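Local coordinates for glycoprotein (PDB 5MDM) that probably attaches the virus to host receptors and, once acid pH in the endosome changes its shape, drives fusion of the viral and endosomal membranes, at residues 12-17 and 325-331; 302-306 and 372-378. All blocks are in the same frame, centred on the assembly; numbering follows the deposited sequence.

Contact 1 (12-17 and 325-331)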
loop_
_atom_site.group_PDB
_atom_site.type_symbol
_atom_site.label_atom_id
_atom_site.label_comp_id
_atom_site.label_asym_id
_atom_site.label_seq_id
_atom_site.Cartn_x
_atom_site.Cartn_y
_atom_site.Cartn_z
ATOM N N LEU A 12 22.740 7.222 33.967
ATOM C CA LEU A 12 24.028 6.941 33.349
ATOM C C LEU A 12 25.102 7.876 33.894
ATOM O O LEU A 12 24.805 8.978 34.352
ATOM C CB LEU A 12 23.937 7.078 31.827
ATOM C CG LEU A 12 23.041 6.077 31.094
ATOM C CD1 LEU A 12 23.001 6.395 29.609
ATOM C CD2 LEU A 12 23.520 4.652 31.331
ATOM N N ASP A 13 26.352 7.426 33.848
ATOM C CA ASP A 13 27.474 8.266 34.239
ATOM C C ASP A 13 27.884 9.152 33.065
ATOM O O ASP A 13 28.500 8.683 32.103
ATOM C CB ASP A 13 28.651 7.407 34.701
ATOM C CG ASP A 13 29.788 8.235 35.265
ATOM O OD1 ASP A 13 29.511 9.275 35.901
ATOM O OD2 ASP A 13 30.960 7.848 35.070
ATOM N N TRP A 14 27.529 10.432 33.146
ATOM C CA TRP A 14 27.796 11.378 32.065
ATOM C C TRP A 14 29.164 12.046 32.181
ATOM O O TRP A 14 29.645 12.327 33.281
ATOM C CB TRP A 14 26.700 12.447 31.994
ATOM C CG TRP A 14 25.332 11.899 31.705
ATOM C CD1 TRP A 14 24.380 11.558 32.616
ATOM C CD2 TRP A 14 24.766 11.626 30.411
ATOM N NE1 TRP A 14 23.255 11.092 31.976
ATOM C CE2 TRP A 14 23.467 11.122 30.623
ATOM C CE3 TRP A 14 25.233 11.757 29.097
ATOM C CZ2 TRP A 14 22.630 10.750 29.572
ATOM C CZ3 TRP A 14 24.401 11.386 28.056
ATOM C CH2 TRP A 14 23.114 10.891 28.299
ATOM N N LYS A 15 29.785 12.288 31.032
ATOM C CA LYS A 15 31.049 13.008 30.951
ATOM C C LYS A 15 30.970 13.953 29.760
ATOM O O LYS A 15 30.309 13.645 28.768
ATOM C CB LYS A 15 32.217 12.034 30.771
ATOM C CG LYS A 15 32.433 11.078 31.937
ATOM C CD LYS A 15 32.977 9.736 31.460
ATOM C CE LYS A 15 34.242 9.905 30.629
ATOM N NZ LYS A 15 34.713 8.607 30.070
ATOM N N PRO A 16 31.627 15.116 29.855
ATOM C CA PRO A 16 31.591 16.095 28.764
ATOM C C PRO A 16 32.279 15.590 27.498
ATOM O O PRO A 16 33.366 15.015 27.570
ATOM C CB PRO A 16 32.357 17.289 29.341
ATOM C CG PRO A 16 32.268 17.119 30.816
ATOM C CD PRO A 16 32.312 15.643 31.044
ATOM N N VAL A 17 31.638 15.802 26.353
ATOM C CA VAL A 17 32.224 15.449 25.065
ATOM C C VAL A 17 33.387 16.383 24.758
ATOM O O VAL A 17 33.238 17.603 24.806
ATOM C CB VAL A 17 31.187 15.548 23.929
ATOM C CG1 VAL A 17 31.851 15.317 22.584
ATOM C CG2 VAL A 17 30.062 14.551 24.151
ATOM N N THR A 325 26.158 22.112 28.096
ATOM C CA THR A 325 27.332 21.363 27.658
ATOM C C THR A 325 26.976 19.999 27.061
ATOM O O THR A 325 26.212 19.230 27.650
ATOM C CB THR A 325 28.331 21.173 28.816
ATOM O OG1 THR A 325 28.882 22.443 29.181
ATOM C CG2 THR A 325 29.457 20.223 28.419
ATOM N N LEU A 326 27.529 19.707 25.887
ATOM C CA LEU A 326 27.330 18.410 25.252
ATOM C C LEU A 326 28.021 17.317 26.052
ATOM O O LEU A 326 29.241 17.338 26.233
ATOM C CB LEU A 326 27.867 18.412 23.822
ATOM C CG LEU A 326 27.592 17.144 23.009
ATOM C CD1 LEU A 326 26.124 17.061 22.605
ATOM C CD2 LEU A 326 28.495 17.067 21.786
ATOM N N SER A 327 27.233 16.362 26.529
ATOM C CA SER A 327 27.764 15.264 27.318
ATOM C C SER A 327 27.387 13.923 26.703
ATOM O O SER A 327 26.314 13.769 26.117
ATOM C CB SER A 327 27.249 15.347 28.754
ATOM O OG SER A 327 27.546 16.609 29.323
ATOM N N PHE A 328 28.285 12.956 26.838
ATOM C CA PHE A 328 28.019 11.606 26.377
ATOM C C PHE A 328 28.006 10.654 27.567
ATOM O O PHE A 328 28.402 11.021 28.673
ATOM C CB PHE A 328 29.085 11.169 25.377
ATOM C CG PHE A 328 30.370 10.738 26.017
ATOM C CD1 PHE A 328 30.718 9.397 26.068
ATOM C CD2 PHE A 328 31.224 11.669 26.580
ATOM C CE1 PHE A 328 31.897 8.994 26.661
ATOM C CE2 PHE A 328 32.402 11.274 27.174
ATOM C CZ PHE A 328 32.740 9.933 27.216
ATOM N N ALA A 329 27.545 9.431 27.339
ATOM C CA ALA A 329 27.616 8.397 28.362
ATOM C C ALA A 329 27.620 7.016 27.723
ATOM O O ALA A 329 26.849 6.751 26.802
ATOM C CB ALA A 329 26.460 8.527 29.332
ATOM N N HIS A 330 28.502 6.141 28.200
ATOM C CA HIS A 330 28.478 4.747 27.779
ATOM C C HIS A 330 27.184 4.110 28.261
ATOM O O HIS A 330 26.691 4.434 29.339
ATOM C CB HIS A 330 29.681 3.981 28.333
ATOM C CG HIS A 330 30.916 4.106 27.498
ATOM N ND1 HIS A 330 31.791 5.164 27.615
ATOM C CD2 HIS A 330 31.418 3.307 26.527
ATOM C CE1 HIS A 330 32.781 5.011 26.754
ATOM N NE2 HIS A 330 32.579 3.892 26.081
ATOM N N THR A 331 26.630 3.216 27.453
ATOM C CA THR A 331 25.415 2.510 27.838
ATOM C C THR A 331 25.190 1.327 26.917
ATOM O O THR A 331 25.882 1.173 25.916
ATOM C CB THR A 331 24.178 3.423 27.769
ATOM O OG1 THR A 331 23.055 2.748 28.344
ATOM C CG2 THR A 331 23.862 3.789 26.329
#
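Phe328 takes a first torsion of 79°, which sets CG between the backbone N and the carbonyl carbon and carries the ring back across the strand onto Lys15; Trp14, with CG anti to its carbonyl carbon (chi1 -62°), folds its indole over Ala329. The two aromatic groups flank an antiparallel edge pairing, in which the short strand 15-16 adds to strand 325-338 in an antiparallel sheet of this class III fusion glycoprotein. Lys15 and Phe328 form the hydrogen-bonded pair: Lys15 N bonds to Phe328 O (3.0 Å), and Phe328 N returns a bond to Lys15 O (2.9 Å). One residue on, Pro16 faces Ser327 as a non-hydrogen-bonded pair; the exchange resumes where Val17 N reaches Leu326 O.

The lysine chain bends at chi2 and chi3 and runs obliquely along the far rim of the phenyl ring, its CB 3.7 Å from Phe328 CE2 and its CE equally close to CZ. Val17 CG2 lies against Phe328 CB and Leu326 CG, and beyond them Trp291 of helix 270-295 touches both Val17 and Leu326. On the tryptophan side, Ala329 CB makes a CH-pi contact over the six-membered ring of Trp14, 3.7 Å from the ring centroid. Leu12 CB lies over the same face, toward the rim. Phe365 meets this indole edge-to-face, while Thr320 and Ile322 of strand 316-322 also touch it. Strand 316-322 bonds to the other edge of strand 325-338, so the latter is flanked by both. At the end of the contact Leu12 crosses Thr331 at about a right angle, its CD2 3.6 Å from Thr331 OG1.

Contact 2 (302-306 and 372-378)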
loop_
_atom_site.group_PDB
_atom_site.type_symbol
_atom_site.label_atom_id
_atom_site.label_comp_id
_atom_site.label_asym_id
_atom_site.label_seq_id
_atom_site.Cartn_x
_atom_site.Cartn_y
_atom_site.Cartn_z
ATOM N N PRO A 302 16.803 19.210 20.922
ATOM C CA PRO A 302 16.566 17.810 21.289
ATOM C C PRO A 302 16.563 16.882 20.075
ATOM O O PRO A 302 17.069 15.763 20.159
ATOM C CB PRO A 302 15.175 17.856 21.922
ATOM C CG PRO A 302 15.103 19.207 22.532
ATOM C CD PRO A 302 15.868 20.121 21.610
ATOM N N LEU A 303 16.014 17.356 18.961
ATOM C CA LEU A 303 15.934 16.560 17.739
ATOM C C LEU A 303 17.332 16.256 17.189
ATOM O O LEU A 303 17.644 15.111 16.801
ATOM C CB LEU A 303 15.088 17.293 16.698
ATOM C CG LEU A 303 14.722 16.523 15.430
ATOM C CD1 LEU A 303 14.171 15.145 15.771
ATOM C CD2 LEU A 303 13.711 17.310 14.615
ATOM N N ASP A 304 18.170 17.290 17.170
ATOM C CA ASP A 304 19.568 17.152 16.780
ATOM C C ASP A 304 20.243 16.089 17.637
ATOM O O ASP A 304 21.015 15.277 17.137
ATOM C CB ASP A 304 20.314 18.481 16.938
ATOM C CG ASP A 304 19.748 19.587 16.066
ATOM O OD1 ASP A 304 19.218 19.286 14.969
ATOM O OD2 ASP A 304 19.845 20.766 16.480
ATOM N N LEU A 305 19.944 16.100 18.932
ATOM C CA LEU A 305 20.468 15.094 19.842
ATOM C C LEU A 305 19.972 13.695 19.478
ATOM O O LEU A 305 20.722 12.719 19.542
ATOM C CB LEU A 305 20.075 15.429 21.273
ATOM C CG LEU A 305 20.899 16.547 21.887
ATOM C CD1 LEU A 305 20.364 16.865 23.272
ATOM C CD2 LEU A 305 22.363 16.136 21.936
ATOM N N SER A 306 18.706 13.603 19.094
ATOM C CA SER A 306 18.107 12.321 18.770
ATOM C C SER A 306 18.714 11.726 17.513
ATOM O O SER A 306 18.693 10.512 17.326
ATOM C CB SER A 306 16.609 12.475 18.582
ATOM O OG SER A 306 16.328 13.248 17.429
ATOM N N ILE A 372 15.589 17.620 30.210
ATOM C CA ILE A 372 15.956 16.800 29.066
ATOM C C ILE A 372 16.714 15.556 29.519
ATOM O O ILE A 372 17.364 15.553 30.571
ATOM C CB ILE A 372 16.804 17.593 28.043
ATOM C CG1 ILE A 372 16.612 17.045 26.631
ATOM C CG2 ILE A 372 18.277 17.599 28.435
ATOM C CD1 ILE A 372 17.389 17.806 25.584
ATOM N N GLY A 373 16.613 14.497 28.721
ATOM C CA GLY A 373 17.272 13.241 29.024
ATOM C C GLY A 373 18.211 12.812 27.916
ATOM O O GLY A 373 18.754 13.652 27.200
ATOM N N PRO A 374 18.407 11.495 27.764
ATOM C CA PRO A 374 19.326 10.976 26.750
ATOM C C PRO A 374 18.756 11.130 25.345
ATOM O O PRO A 374 17.575 10.854 25.133
ATOM C CB PRO A 374 19.449 9.496 27.119
ATOM C CG PRO A 374 18.162 9.173 27.786
ATOM C CD PRO A 374 17.736 10.417 28.510
ATOM N N ASN A 375 19.590 11.584 24.413
ATOM C CA ASN A 375 19.216 11.689 23.007
ATOM C C ASN A 375 17.969 12.531 22.759
ATOM O O ASN A 375 17.112 12.163 21.949
ATOM C CB ASN A 375 19.025 10.299 22.408
ATOM C CG ASN A 375 20.156 9.356 22.756
ATOM O OD1 ASN A 375 21.305 9.774 22.916
ATOM N ND2 ASN A 375 19.836 8.071 22.880
ATOM N N GLY A 376 17.870 13.653 23.468
ATOM C CA GLY A 376 16.783 14.595 23.269
ATOM C C GLY A 376 15.426 14.112 23.747
ATOM O O GLY A 376 14.393 14.451 23.167
ATOM N N LEU A 377 15.423 13.307 24.801
ATOM C CA LEU A 377 14.174 12.907 25.429
ATOM C C LEU A 377 13.671 14.097 26.225
ATOM O O LEU A 377 14.388 14.621 27.078
ATOM C CB LEU A 377 14.394 11.705 26.345
ATOM C CG LEU A 377 13.173 11.204 27.117
ATOM C CD1 LEU A 377 11.984 11.025 26.189
ATOM C CD2 LEU A 377 13.497 9.903 27.830
ATOM N N LEU A 378 12.448 14.539 25.947
ATOM C CA LEU A 378 11.946 15.736 26.620
ATOM C C LEU A 378 10.990 15.468 27.778
ATOM O O LEU A 378 10.067 14.666 27.663
ATOM C CB LEU A 378 11.311 16.705 25.621
ATOM C CG LEU A 378 12.290 17.708 25.012
ATOM C CD1 LEU A 378 11.554 18.717 24.152
ATOM C CD2 LEU A 378 13.095 18.411 26.102
#
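Leu305 CB rests on the peptide between Asn375 and Gly376, 3.6 Å from Gly376 N, and Pro302 O receives a CA-H...O contact from Gly376 CA at 3.3 Å. These contacts join the short helix 302-306 to the tight loop of a beta-hairpin between strands 370-372 and 378-380. No hydrogen bond crosses between them; close backbone approach and apolar contacts carry the interface. The CA-H...O geometry is nearly straight, 164° at the hydrogen. Gly376 has no side chain to stand between its CA and the helix, and its positive phi is one that glycine readily takes. Pro302 O meanwhile accepts the helical bond from Ser306 N.

Beside this backbone seam, Leu305 CD1 and Pro302 CG converge on Ile372 CD1. The isoleucine's CG1 branch, anti to the backbone N (chi1 -152°), delivers that methyl to both. Pro302 CG also meets Leu378 CD1 at 3.9 Å, so the proline ring touches residues at both ends of the loop.

Farther out, the turn is fixed from within and from strands 316-322 and 325-338. Asn375 and Gly376 both have positive phi and stand at the centre of a turn close to type I', closed by a bond from Leu377 N to Pro374 O and flanked by Gly373 N bonding to Leu377 O. Tyr319 pins the loop through its backbone N, which bonds to Asn375 OD1, while Asn375 ND2 is held by Tyr333 OH. The helix has its own tether, a salt bridge from Asp304 to Lys293, and the second subunit packs its Glu402 on Pro302. Closing the seam at the helix's last residue, Ser306 CB lies 3.4 Å from Asn375 O.

In the fold
The two contacts lie side by side, their centres about 13 Å apart, and their segments alternate along the chain. They touch directly at two points: Leu326 CD1 of contact 1 packs on Leu305 CD2 of contact 2 (3.9 Å), and Trp14 CH2 of contact 1 reaches Pro374 CA of contact 2 (4.1 Å). Strand 316-322 ties them further: Thr320 bonds through its backbone to Ser327 and through OG1 to Gly373 O. Neither contact includes the histidines thought to sense pH. Contact 2 meets the second subunit, and its loop belongs to a part of the chain that probably takes part in trimerization; no other chain of the assembly touches contact 1.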